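Local atomic coordinates of Adenylate/guanylate cyclase/hydrolase, alpha/beta fold family (Ruegeria pomeroyi, PDB entry 3MR7), a protein that probably acts as an adenylate cyclase, forming cyclic AMP from ATP, with this chain holding the nucleotide cyclase catalytic domain of a longer protein. Residues 4-9 with 63-68; 30-35 with 92-97; 69-74 with 98-103; 134-139 with 164-169. All blocks are in the same frame, centred on the assembly; numbering follows the deposited sequence.

Contact 1 (4-9 with 63-68)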
# COMPACT_ATOMS: atom_id res chain seq x y z
N GLU A 4 -22.69 20.87 -2.70
CA GLU A 4 -23.57 20.26 -1.69
C GLU A 4 -22.90 19.28 -0.69
O GLU A 4 -21.75 18.86 -0.84
CB GLU A 4 -24.74 19.56 -2.39
CG GLU A 4 -24.34 18.79 -3.62
CD GLU A 4 -25.47 17.97 -4.20
OE1 GLU A 4 -26.26 17.39 -3.40
OE2 GLU A 4 -25.57 17.91 -5.45
N ARG A 5 -23.66 18.93 0.34
CA ARG A 5 -23.19 17.97 1.33
C ARG A 5 -24.15 16.82 1.30
O ARG A 5 -25.34 17.01 1.44
CB ARG A 5 -23.19 18.59 2.73
CG ARG A 5 -22.37 19.88 2.89
CD ARG A 5 -22.54 20.47 4.30
NE ARG A 5 -21.78 21.69 4.50
CZ ARG A 5 -20.49 21.69 4.81
NH1 ARG A 5 -19.85 20.54 4.93
NH2 ARG A 5 -19.83 22.84 4.96
N ARG A 6 -23.66 15.62 1.09
CA ARG A 6 -24.49 14.50 1.47
C ARG A 6 -23.74 13.32 2.13
O ARG A 6 -22.51 13.31 2.27
CB ARG A 6 -25.45 14.10 0.34
CG ARG A 6 -24.85 13.54 -0.93
CD ARG A 6 -25.99 13.18 -1.88
NE ARG A 6 -25.59 12.39 -3.04
CZ ARG A 6 -25.58 11.06 -3.08
NH1 ARG A 6 -25.94 10.36 -2.01
NH2 ARG A 6 -25.20 10.42 -4.18
N LEU A 7 -24.52 12.35 2.59
CA LEU A 7 -24.03 11.12 3.17
C LEU A 7 -23.76 10.13 2.02
O LEU A 7 -24.63 9.85 1.21
CB LEU A 7 -25.12 10.63 4.12
CG LEU A 7 -24.96 9.62 5.22
CD1 LEU A 7 -23.67 9.82 5.98
CD2 LEU A 7 -26.15 9.82 6.11
N CYS A 8 -22.53 9.62 1.90
CA CYS A 8 -22.22 8.83 0.71
C CYS A 8 -21.40 7.62 1.01
O CYS A 8 -20.64 7.59 1.95
CB CYS A 8 -21.48 9.67 -0.34
SG CYS A 8 -22.43 9.98 -1.84
N ALA A 9 -21.55 6.61 0.16
CA ALA A 9 -20.71 5.44 0.23
C ALA A 9 -19.57 5.63 -0.77
O ALA A 9 -19.78 5.66 -1.97
CB ALA A 9 -21.52 4.22 -0.13
N ARG A 63 -18.59 6.33 -6.12
CA ARG A 63 -19.54 6.54 -5.05
C ARG A 63 -20.88 5.94 -5.36
O ARG A 63 -21.26 5.83 -6.51
CB ARG A 63 -19.69 8.02 -4.74
CG ARG A 63 -20.48 8.79 -5.76
CD ARG A 63 -20.24 10.26 -5.59
NE ARG A 63 -20.71 10.99 -6.74
CZ ARG A 63 -21.97 11.39 -6.90
NH1 ARG A 63 -22.88 11.14 -5.98
NH2 ARG A 63 -22.30 12.05 -8.00
N PHE A 64 -21.58 5.59 -4.30
CA PHE A 64 -22.81 4.82 -4.36
C PHE A 64 -23.88 5.42 -3.43
O PHE A 64 -23.58 6.15 -2.47
CB PHE A 64 -22.54 3.37 -3.94
CG PHE A 64 -21.60 2.62 -4.84
CD1 PHE A 64 -22.09 1.73 -5.80
CD2 PHE A 64 -20.22 2.78 -4.73
CE1 PHE A 64 -21.23 1.03 -6.64
CE2 PHE A 64 -19.35 2.08 -5.56
CZ PHE A 64 -19.85 1.20 -6.52
N ASP A 65 -25.13 5.10 -3.69
CA ASP A 65 -26.22 5.65 -2.92
C ASP A 65 -26.50 4.84 -1.69
O ASP A 65 -26.94 5.38 -0.68
CB ASP A 65 -27.47 5.75 -3.76
CG ASP A 65 -27.43 6.94 -4.68
OD1 ASP A 65 -26.81 7.97 -4.30
OD2 ASP A 65 -28.00 6.82 -5.79
N THR A 66 -26.24 3.53 -1.76
CA THR A 66 -26.36 2.70 -0.58
C THR A 66 -25.02 2.13 -0.19
O THR A 66 -24.17 1.94 -1.05
CB THR A 66 -27.40 1.57 -0.74
OG1 THR A 66 -27.19 0.86 -1.98
CG2 THR A 66 -28.77 2.17 -0.73
N ALA A 67 -24.83 1.86 1.09
CA ALA A 67 -23.67 1.11 1.55
C ALA A 67 -23.71 -0.32 0.98
O ALA A 67 -22.71 -0.84 0.51
CB ALA A 67 -23.62 1.09 3.06
N GLN A 68 -24.87 -0.93 0.96
CA GLN A 68 -24.98 -2.25 0.38
C GLN A 68 -24.40 -2.31 -1.04
O GLN A 68 -23.62 -3.22 -1.35
CB GLN A 68 -26.41 -2.72 0.42
CG GLN A 68 -26.57 -4.20 0.67
CD GLN A 68 -28.04 -4.65 0.63
OE1 GLN A 68 -28.97 -3.82 0.59
NE2 GLN A 68 -28.26 -5.96 0.65

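Contact 2 (30-35 with 92-97)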
# COMPACT_ATOMS: atom_id res chain seq x y z
N LEU A 30 -0.26 -4.99 -17.93
CA LEU A 30 -0.97 -3.71 -17.98
C LEU A 30 -2.17 -3.75 -18.94
O LEU A 30 -3.15 -3.04 -18.73
CB LEU A 30 -0.02 -2.58 -18.37
CG LEU A 30 1.24 -2.41 -17.51
CD1 LEU A 30 2.11 -1.36 -18.15
CD2 LEU A 30 0.90 -2.00 -16.09
N ASN A 31 -2.09 -4.58 -19.98
CA ASN A 31 -3.22 -4.76 -20.88
C ASN A 31 -4.34 -5.61 -20.31
O ASN A 31 -5.52 -5.39 -20.61
CB ASN A 31 -2.78 -5.38 -22.20
CG ASN A 31 -1.99 -4.43 -23.03
OD1 ASN A 31 -2.04 -3.21 -22.83
ND2 ASN A 31 -1.24 -4.97 -23.98
N ARG A 32 -3.98 -6.61 -19.51
CA ARG A 32 -4.97 -7.39 -18.80
C ARG A 32 -5.79 -6.47 -17.92
O ARG A 32 -7.01 -6.49 -17.96
CB ARG A 32 -4.30 -8.47 -17.96
CG ARG A 32 -4.58 -9.90 -18.40
CD ARG A 32 -5.00 -10.80 -17.23
NE ARG A 32 -3.99 -11.46 -16.38
CZ ARG A 32 -2.66 -11.51 -16.55
NH1 ARG A 32 -1.91 -12.17 -15.66
NH2 ARG A 32 -2.07 -10.90 -17.56
N GLN A 33 -5.12 -5.63 -17.12
CA GLN A 33 -5.87 -4.79 -16.18
C GLN A 33 -6.74 -3.81 -16.94
O GLN A 33 -7.87 -3.54 -16.53
CB GLN A 33 -4.97 -4.12 -15.12
CG GLN A 33 -4.73 -2.64 -15.32
CD GLN A 33 -5.85 -1.76 -14.78
OE1 GLN A 33 -5.87 -0.56 -15.07
NE2 GLN A 33 -6.78 -2.33 -14.04
N LYS A 34 -6.24 -3.29 -18.06
CA LYS A 34 -7.08 -2.45 -18.88
C LYS A 34 -8.36 -3.20 -19.27
O LYS A 34 -9.46 -2.64 -19.23
CB LYS A 34 -6.32 -1.99 -20.12
CG LYS A 34 -5.44 -0.79 -19.93
CD LYS A 34 -4.59 -0.62 -21.19
CE LYS A 34 -4.19 0.82 -21.43
NZ LYS A 34 -4.55 1.23 -22.83
N LEU A 35 -8.21 -4.47 -19.61
CA LEU A 35 -9.35 -5.34 -19.92
C LEU A 35 -10.33 -5.51 -18.78
O LEU A 35 -11.53 -5.37 -18.96
CB LEU A 35 -8.90 -6.74 -20.31
CG LEU A 35 -10.14 -7.56 -20.62
CD1 LEU A 35 -10.90 -6.86 -21.74
CD2 LEU A 35 -9.77 -8.95 -21.01
N GLU A 92 2.17 -13.87 -10.12
CA GLU A 92 1.96 -13.13 -11.36
C GLU A 92 0.53 -12.61 -11.52
O GLU A 92 0.23 -11.85 -12.43
CB GLU A 92 2.31 -13.99 -12.56
CG GLU A 92 3.77 -14.33 -12.66
CD GLU A 92 4.10 -15.07 -13.95
OE1 GLU A 92 4.91 -16.01 -13.89
OE2 GLU A 92 3.54 -14.71 -15.02
N ARG A 93 -0.37 -13.04 -10.64
CA ARG A 93 -1.76 -12.64 -10.77
C ARG A 93 -1.98 -11.13 -10.57
O ARG A 93 -1.24 -10.46 -9.84
CB ARG A 93 -2.62 -13.44 -9.78
CG ARG A 93 -2.74 -14.91 -10.13
CD ARG A 93 -3.53 -15.63 -9.08
NE ARG A 93 -3.41 -17.08 -9.23
CZ ARG A 93 -3.60 -17.94 -8.24
NH1 ARG A 93 -3.91 -17.51 -7.03
NH2 ARG A 93 -3.48 -19.24 -8.47
N ILE A 94 -2.99 -10.60 -11.24
CA ILE A 94 -3.37 -9.22 -11.03
C ILE A 94 -4.34 -9.23 -9.87
O ILE A 94 -5.26 -10.03 -9.86
CB ILE A 94 -4.08 -8.64 -12.28
CG1 ILE A 94 -3.12 -8.57 -13.46
CG2 ILE A 94 -4.69 -7.27 -11.99
CD1 ILE A 94 -3.55 -7.65 -14.59
N GLN A 95 -4.13 -8.39 -8.88
CA GLN A 95 -5.14 -8.27 -7.84
C GLN A 95 -5.39 -6.84 -7.49
O GLN A 95 -4.46 -6.04 -7.39
CB GLN A 95 -4.71 -8.98 -6.58
CG GLN A 95 -4.53 -10.45 -6.70
CD GLN A 95 -3.92 -11.03 -5.42
OE1 GLN A 95 -2.77 -10.74 -5.07
NE2 GLN A 95 -4.70 -11.83 -4.72
N TYR A 96 -6.66 -6.52 -7.27
CA TYR A 96 -6.98 -5.19 -6.78
C TYR A 96 -7.02 -5.12 -5.24
O TYR A 96 -7.12 -6.15 -4.57
CB TYR A 96 -8.28 -4.75 -7.41
CG TYR A 96 -8.18 -4.58 -8.91
CD1 TYR A 96 -7.51 -3.50 -9.46
CD2 TYR A 96 -8.74 -5.50 -9.77
CE1 TYR A 96 -7.41 -3.34 -10.83
CE2 TYR A 96 -8.65 -5.37 -11.12
CZ TYR A 96 -8.00 -4.29 -11.66
OH TYR A 96 -7.92 -4.18 -13.04
N ARG A 97 -6.88 -3.92 -4.68
CA ARG A 97 -7.17 -3.67 -3.25
C ARG A 97 -8.40 -2.78 -3.22
O ARG A 97 -8.58 -1.95 -4.12
CB ARG A 97 -6.00 -2.95 -2.56
CG ARG A 97 -4.78 -3.82 -2.28
CD ARG A 97 -3.86 -3.09 -1.38
NE ARG A 97 -3.60 -1.79 -1.96
CZ ARG A 97 -2.53 -1.52 -2.69
NH1 ARG A 97 -1.61 -2.46 -2.86
NH2 ARG A 97 -2.37 -0.33 -3.24

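Contact 3 (69-74 with 98-103)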
# COMPACT_ATOMS: atom_id res chain seq x y z
N ALA A 69 -24.74 -1.36 -1.91
CA ALA A 69 -24.35 -1.43 -3.33
C ALA A 69 -22.84 -1.29 -3.54
O ALA A 69 -22.26 -1.95 -4.39
CB ALA A 69 -25.09 -0.41 -4.16
N ALA A 70 -22.21 -0.43 -2.76
CA ALA A 70 -20.76 -0.34 -2.78
C ALA A 70 -20.19 -1.72 -2.47
O ALA A 70 -19.30 -2.21 -3.18
CB ALA A 70 -20.26 0.68 -1.77
N LEU A 71 -20.72 -2.36 -1.43
CA LEU A 71 -20.13 -3.61 -0.97
C LEU A 71 -20.36 -4.78 -1.92
O LEU A 71 -19.44 -5.54 -2.19
CB LEU A 71 -20.55 -3.94 0.46
CG LEU A 71 -19.84 -5.16 1.07
CD1 LEU A 71 -18.33 -5.07 0.84
CD2 LEU A 71 -20.14 -5.29 2.56
N ARG A 72 -21.57 -4.93 -2.44
CA ARG A 72 -21.81 -6.03 -3.37
C ARG A 72 -21.00 -5.81 -4.62
O ARG A 72 -20.54 -6.76 -5.28
CB ARG A 72 -23.28 -6.11 -3.75
CG ARG A 72 -24.18 -6.51 -2.60
CD ARG A 72 -25.62 -6.18 -2.96
NE ARG A 72 -26.59 -6.76 -2.03
CZ ARG A 72 -27.89 -6.78 -2.27
NH1 ARG A 72 -28.38 -6.28 -3.39
NH2 ARG A 72 -28.72 -7.33 -1.38
N CYS A 73 -20.81 -4.55 -4.96
CA CYS A 73 -20.03 -4.23 -6.13
C CYS A 73 -18.58 -4.72 -5.95
O CYS A 73 -18.03 -5.39 -6.82
CB CYS A 73 -20.12 -2.74 -6.41
SG CYS A 73 -19.12 -2.14 -7.73
N ALA A 74 -17.98 -4.40 -4.80
CA ALA A 74 -16.61 -4.86 -4.49
C ALA A 74 -16.51 -6.38 -4.37
O ALA A 74 -15.53 -7.00 -4.76
CB ALA A 74 -16.08 -4.19 -3.19
N ILE A 98 -9.27 -2.93 -2.23
CA ILE A 98 -10.45 -2.07 -2.19
C ILE A 98 -10.79 -1.64 -0.80
O ILE A 98 -10.76 -2.43 0.12
CB ILE A 98 -11.68 -2.74 -2.80
CG1 ILE A 98 -11.44 -3.05 -4.28
CG2 ILE A 98 -12.91 -1.85 -2.63
CD1 ILE A 98 -12.42 -4.00 -4.89
N GLY A 99 -11.07 -0.35 -0.66
CA GLY A 99 -11.55 0.24 0.58
C GLY A 99 -12.91 0.89 0.38
O GLY A 99 -13.25 1.40 -0.68
N ILE A 100 -13.73 0.87 1.41
CA ILE A 100 -15.06 1.44 1.33
C ILE A 100 -15.32 2.13 2.64
O ILE A 100 -15.01 1.58 3.66
CB ILE A 100 -16.10 0.35 1.14
CG1 ILE A 100 -15.83 -0.40 -0.15
CG2 ILE A 100 -17.48 0.96 1.12
CD1 ILE A 100 -16.79 -1.48 -0.42
N ASN A 101 -15.88 3.33 2.61
CA ASN A 101 -16.19 4.04 3.85
C ASN A 101 -17.49 4.81 3.70
O ASN A 101 -18.07 4.82 2.62
CB ASN A 101 -15.04 4.97 4.23
CG ASN A 101 -15.29 5.72 5.51
OD1 ASN A 101 -15.88 5.18 6.45
ND2 ASN A 101 -14.86 6.97 5.57
N ILE A 102 -17.95 5.45 4.76
CA ILE A 102 -19.13 6.30 4.69
C ILE A 102 -18.95 7.62 5.46
O ILE A 102 -18.18 7.70 6.42
CB ILE A 102 -20.36 5.54 5.13
CG1 ILE A 102 -20.89 4.72 3.96
CG2 ILE A 102 -21.45 6.47 5.60
CD1 ILE A 102 -21.77 3.59 4.41
N GLY A 103 -19.61 8.67 5.01
CA GLY A 103 -19.53 9.94 5.71
C GLY A 103 -20.37 11.02 5.07
O GLY A 103 -20.90 10.82 3.98

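Contact 4 (134-139 with 164-169)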
# COMPACT_ATOMS: atom_id res chain seq x y z
N VAL A 134 -13.36 -2.36 4.93
CA VAL A 134 -14.45 -1.40 5.12
C VAL A 134 -14.35 -0.79 6.50
O VAL A 134 -13.90 -1.43 7.45
CB VAL A 134 -15.81 -2.06 4.95
CG1 VAL A 134 -15.72 -3.08 3.82
CG2 VAL A 134 -16.23 -2.74 6.27
N SER A 135 -14.75 0.45 6.64
CA SER A 135 -14.69 1.05 7.95
C SER A 135 -15.76 0.37 8.79
O SER A 135 -16.63 -0.34 8.25
CB SER A 135 -14.95 2.54 7.88
OG SER A 135 -16.31 2.76 7.53
N ASP A 136 -15.69 0.60 10.10
CA ASP A 136 -16.63 0.08 11.07
C ASP A 136 -18.03 0.59 10.81
O ASP A 136 -18.99 -0.14 10.98
CB ASP A 136 -16.19 0.46 12.49
CG ASP A 136 -17.02 -0.20 13.55
OD1 ASP A 136 -17.17 -1.42 13.47
OD2 ASP A 136 -17.53 0.48 14.45
N ILE A 137 -18.16 1.86 10.43
CA ILE A 137 -19.47 2.38 10.08
C ILE A 137 -20.06 1.50 8.97
O ILE A 137 -21.25 1.14 9.03
CB ILE A 137 -19.42 3.79 9.52
CG1 ILE A 137 -18.88 4.78 10.51
CG2 ILE A 137 -20.77 4.28 9.20
CD1 ILE A 137 -18.50 6.06 9.78
N VAL A 138 -19.26 1.18 7.95
CA VAL A 138 -19.80 0.43 6.81
C VAL A 138 -20.23 -0.92 7.30
O VAL A 138 -21.29 -1.45 6.93
CB VAL A 138 -18.82 0.25 5.63
CG1 VAL A 138 -19.26 -0.88 4.75
CG2 VAL A 138 -18.73 1.53 4.81
N HIS A 139 -19.42 -1.48 8.18
CA HIS A 139 -19.69 -2.81 8.69
C HIS A 139 -20.97 -2.93 9.50
O HIS A 139 -21.66 -3.93 9.38
CB HIS A 139 -18.53 -3.34 9.52
CG HIS A 139 -18.71 -4.76 9.92
ND1 HIS A 139 -19.08 -5.13 11.20
CD2 HIS A 139 -18.62 -5.90 9.22
CE1 HIS A 139 -19.18 -6.44 11.26
NE2 HIS A 139 -18.91 -6.94 10.06
N PRO A 164 -8.48 7.50 15.08
CA PRO A 164 -8.31 6.28 14.28
C PRO A 164 -9.63 5.55 13.98
O PRO A 164 -10.63 5.78 14.66
CB PRO A 164 -7.43 5.41 15.17
CG PRO A 164 -7.56 5.99 16.53
CD PRO A 164 -7.69 7.45 16.31
N ILE A 165 -9.62 4.68 12.98
CA ILE A 165 -10.84 4.01 12.54
C ILE A 165 -10.69 2.52 12.74
O ILE A 165 -9.62 1.97 12.55
CB ILE A 165 -11.12 4.30 11.04
CG1 ILE A 165 -11.83 5.63 10.89
CG2 ILE A 165 -12.00 3.25 10.43
CD1 ILE A 165 -10.94 6.79 10.96
N ARG A 166 -11.78 1.85 13.14
CA ARG A 166 -11.79 0.41 13.28
C ARG A 166 -12.10 -0.17 11.91
O ARG A 166 -13.08 0.19 11.28
CB ARG A 166 -12.79 -0.04 14.36
CG ARG A 166 -12.99 -1.56 14.45
CD ARG A 166 -13.42 -2.06 15.87
NE ARG A 166 -12.29 -2.52 16.68
CZ ARG A 166 -11.77 -1.84 17.70
NH1 ARG A 166 -12.31 -0.68 18.05
NH2 ARG A 166 -10.73 -2.31 18.37
N VAL A 167 -11.23 -1.06 11.45
CA VAL A 167 -11.27 -1.57 10.09
C VAL A 167 -11.59 -3.06 10.05
O VAL A 167 -10.99 -3.88 10.75
CB VAL A 167 -9.92 -1.26 9.40
CG1 VAL A 167 -9.79 -1.96 8.07
CG2 VAL A 167 -9.75 0.26 9.26
N TRP A 168 -12.56 -3.41 9.21
CA TRP A 168 -12.97 -4.79 9.04
C TRP A 168 -12.55 -5.22 7.65
O TRP A 168 -12.60 -4.44 6.70
CB TRP A 168 -14.48 -4.90 9.15
CG TRP A 168 -14.97 -4.53 10.49
CD1 TRP A 168 -15.13 -3.28 10.99
CD2 TRP A 168 -15.36 -5.43 11.52
NE1 TRP A 168 -15.60 -3.34 12.27
CE2 TRP A 168 -15.75 -4.65 12.62
CE3 TRP A 168 -15.44 -6.84 11.61
CZ2 TRP A 168 -16.20 -5.22 13.82
CZ3 TRP A 168 -15.89 -7.40 12.78
CH2 TRP A 168 -16.25 -6.60 13.89
N GLN A 169 -12.14 -6.48 7.54
CA GLN A 169 -11.63 -6.99 6.29
C GLN A 169 -12.22 -8.33 5.88
O GLN A 169 -12.45 -9.21 6.70
CB GLN A 169 -10.11 -7.13 6.35
CG GLN A 169 -9.48 -7.56 5.03
CD GLN A 169 -7.99 -7.65 5.13
OE1 GLN A 169 -7.47 -8.55 5.80
NE2 GLN A 169 -7.28 -6.73 4.48

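Contact 1 (4-9 with 63-68)
Ala9 and Phe64 form an antiparallel hydrogen-bonded pair, the point where strand 4-9 meets the end of the strand carrying Arg63 and Phe64. Phe64 N donates to Ala9 O at 2.9 Å, within the carbonyl plane, while the return bond from Ala9 N to Phe64 O is weak at 3.4 Å. Both side chains sit on the same sheet face, their CB atoms 4.0 Å apart. Ala9 CB also reaches Thr66 O at 3.6 Å, and beyond it packs on Ala70 of the helix. This is the close, buried end. Toward solvent strand 59-64 has ended, and longer polar side chains bridge from strand 4-15 to the turn at Asp65. Arg6 starts with CG between its backbone N and carbonyl carbon (chi1 66°), then runs extended, which carries its guanidinium to Asp65. NH2 of Arg6 bonds Asp65 OD1 at 2.9 Å in a salt bridge, arriving nearly in line with the C-O bond, although the oxygen lies 32° out of the guanidinium plane. Cys8 SG lies over one face of the Arg6 guanidinium, offset toward its rim. Arg63 crosses Arg6 at about a right angle. A methionine in place of Arg6 would probably leave Asp65 without its salt-bridge partner across this contact. Past the bridge, Thr66 takes the N-cap position, its OG1 bonding Ala69 N. The arrangement is a strand-to-helix turn docked on the neighbouring antiparallel strand, as in the ferredoxin-like beta-alpha-beta-beta-alpha-beta core of class III nucleotide cyclases.

Contact 2 (30-35 with 92-97)
Arg32 and Ile94 slide past one another in opposite directions, helix to loop. At the root of the arginine, CB rests 3.5 Å from Ile94 CD1. The chain then bends at chi2 and chi3 and runs on along the isoleucine in the opposite sense until NE stands 4.2 Å from Ile94 CG1, which lies over one guanidinium face, toward its rim. NE also forms a salt bridge with Glu85, whose other carboxylate oxygen accepts from Ile94 N, so one acid ties the arginine to the backbone of its apolar neighbour. Farther out, NH1 approaches Glu92 O at 3.9 Å, an oxygen bonded by the Tyr18 hydroxyl. In the ferredoxin-like cyclase core this is where the first helix, 27-47, covers the segment entering the long strand 96-107. Ile94 CD1 also packs against the helix backbone: it lies 3.6 Å from Gln33 N and 3.8 Å from Gln33 CB, and the same side chain packs on Met81 of helix 67-84. Tyr96 comes in from the strand, its side chain packing on Tyr36 and Ile41 of helix 27-47. Leu21 of the second subunit packs on Tyr96, and Arg20 of that subunit on Gln33.

Contact 3 (69-74 with 98-103)
Ala70, Leu71 and Ala74 of helix 69-74 lie against Ile98 and Ile100 of strand 98-103, the helix-on-sheet layer of a beta-alpha-beta crossover in the ferredoxin-like cyclase core. Strand 59-64 leads into this helix and strand 96-107 follows it, with strand 4-15 lying between them in the sheet. The short helix and strand axes run antiparallel at 176°, approaching to 9.4 Å, a spacing that alanines on the helix face readily permit. Apolar contact does all the work between the segments. Ala74 CB is shared, 4.0 Å from Ile98 CG2 and 3.9 Å from Ile100 CD1. One turn earlier, Ala70 CB meets the other branch of Ile100, CG2, at 4.0 Å. Ile100 places CG1 beside its backbone N (chi1 -61°), which sends its longer branch toward Leu71 and Ala74 while CG2 faces Ala70. Polar bonds lie elsewhere: Ala74 N bonds Ala70 O within the helix, and Ile100 pairs with Cys133 and Ser135 of the next strand. Asn101, turned from the helix, bonds Ser135 OG through OD1 and Ala116 O through ND2, so its amide is held at both ends. Leu71 crosses Ile100 at about a right angle, and there the methyls CD1 of Leu71 and CD1 of Ile100 meet at 4.1 Å.

Contact 4 (134-139 with 164-169)
Trp168 lays one face of its indole against the imidazole of His139, a face-to-face stack in which the six-membered ring and the histidine ring have centroids 3.9 Å apart and planes only 6° from parallel. His139 reaches this place with CG anti to the backbone N (chi1 -173°), and its CB adds a CH-pi contact over the five-membered ring of Trp168. At the rim of the indole, NE1 donates to Asp136 OD1 at 2.8 Å; the donor meets the anti side of the carboxylate, which is turned just 16° from the ring plane. At the tryptophan's root, Val134 and Trp168 form an antiparallel hydrogen-bonded pair: Val134 N to Trp168 O is 2.8 Å and Trp168 N to Val134 O is 3.0 Å, both bonds nearly straight. Val134 CG2 packs on Trp168 CB at 4.0 Å. The strand then gives way to a helix at Ser135, the N-cap, whose OG bonds Asn101 and weakly accepts from Val138 N. This strand-to-helix junction is clamped to the antiparallel strand 161-170, itself paired with strand 151-158. A leucine in place of Trp168 would probably leave Asp136 OD1 without its N-H donor and the His139 ring without its stacking partner. With a ring over its face and an acceptor at its edge, the indole is probably restrained in tilt and in rotation, tying the first helical turn to the strand.

How the contacts relate
The four contacts lie in one cyclase domain and all reach the same sheet. Contacts 1 and 3 lie 10 Å apart between centres and share helix 67-84; they also join through neighbouring strands 4-15 and 96-107, where Cys8 N reaches Gly103 O. Contact 3 adjoins contact 2 along strand 96-107, yet their centres are 20 Å apart, and contact 2 sits across the chain's centre from contacts 1 and 4. Contact 4, 11 Å from contact 3, follows last in the chain and continues the sheet through strand 132-135. Contact 2 interleaves in sequence with contacts 1 and 3, so the first half of the domain is interleaved along the chain, and contact 2 alone touches the second subunit.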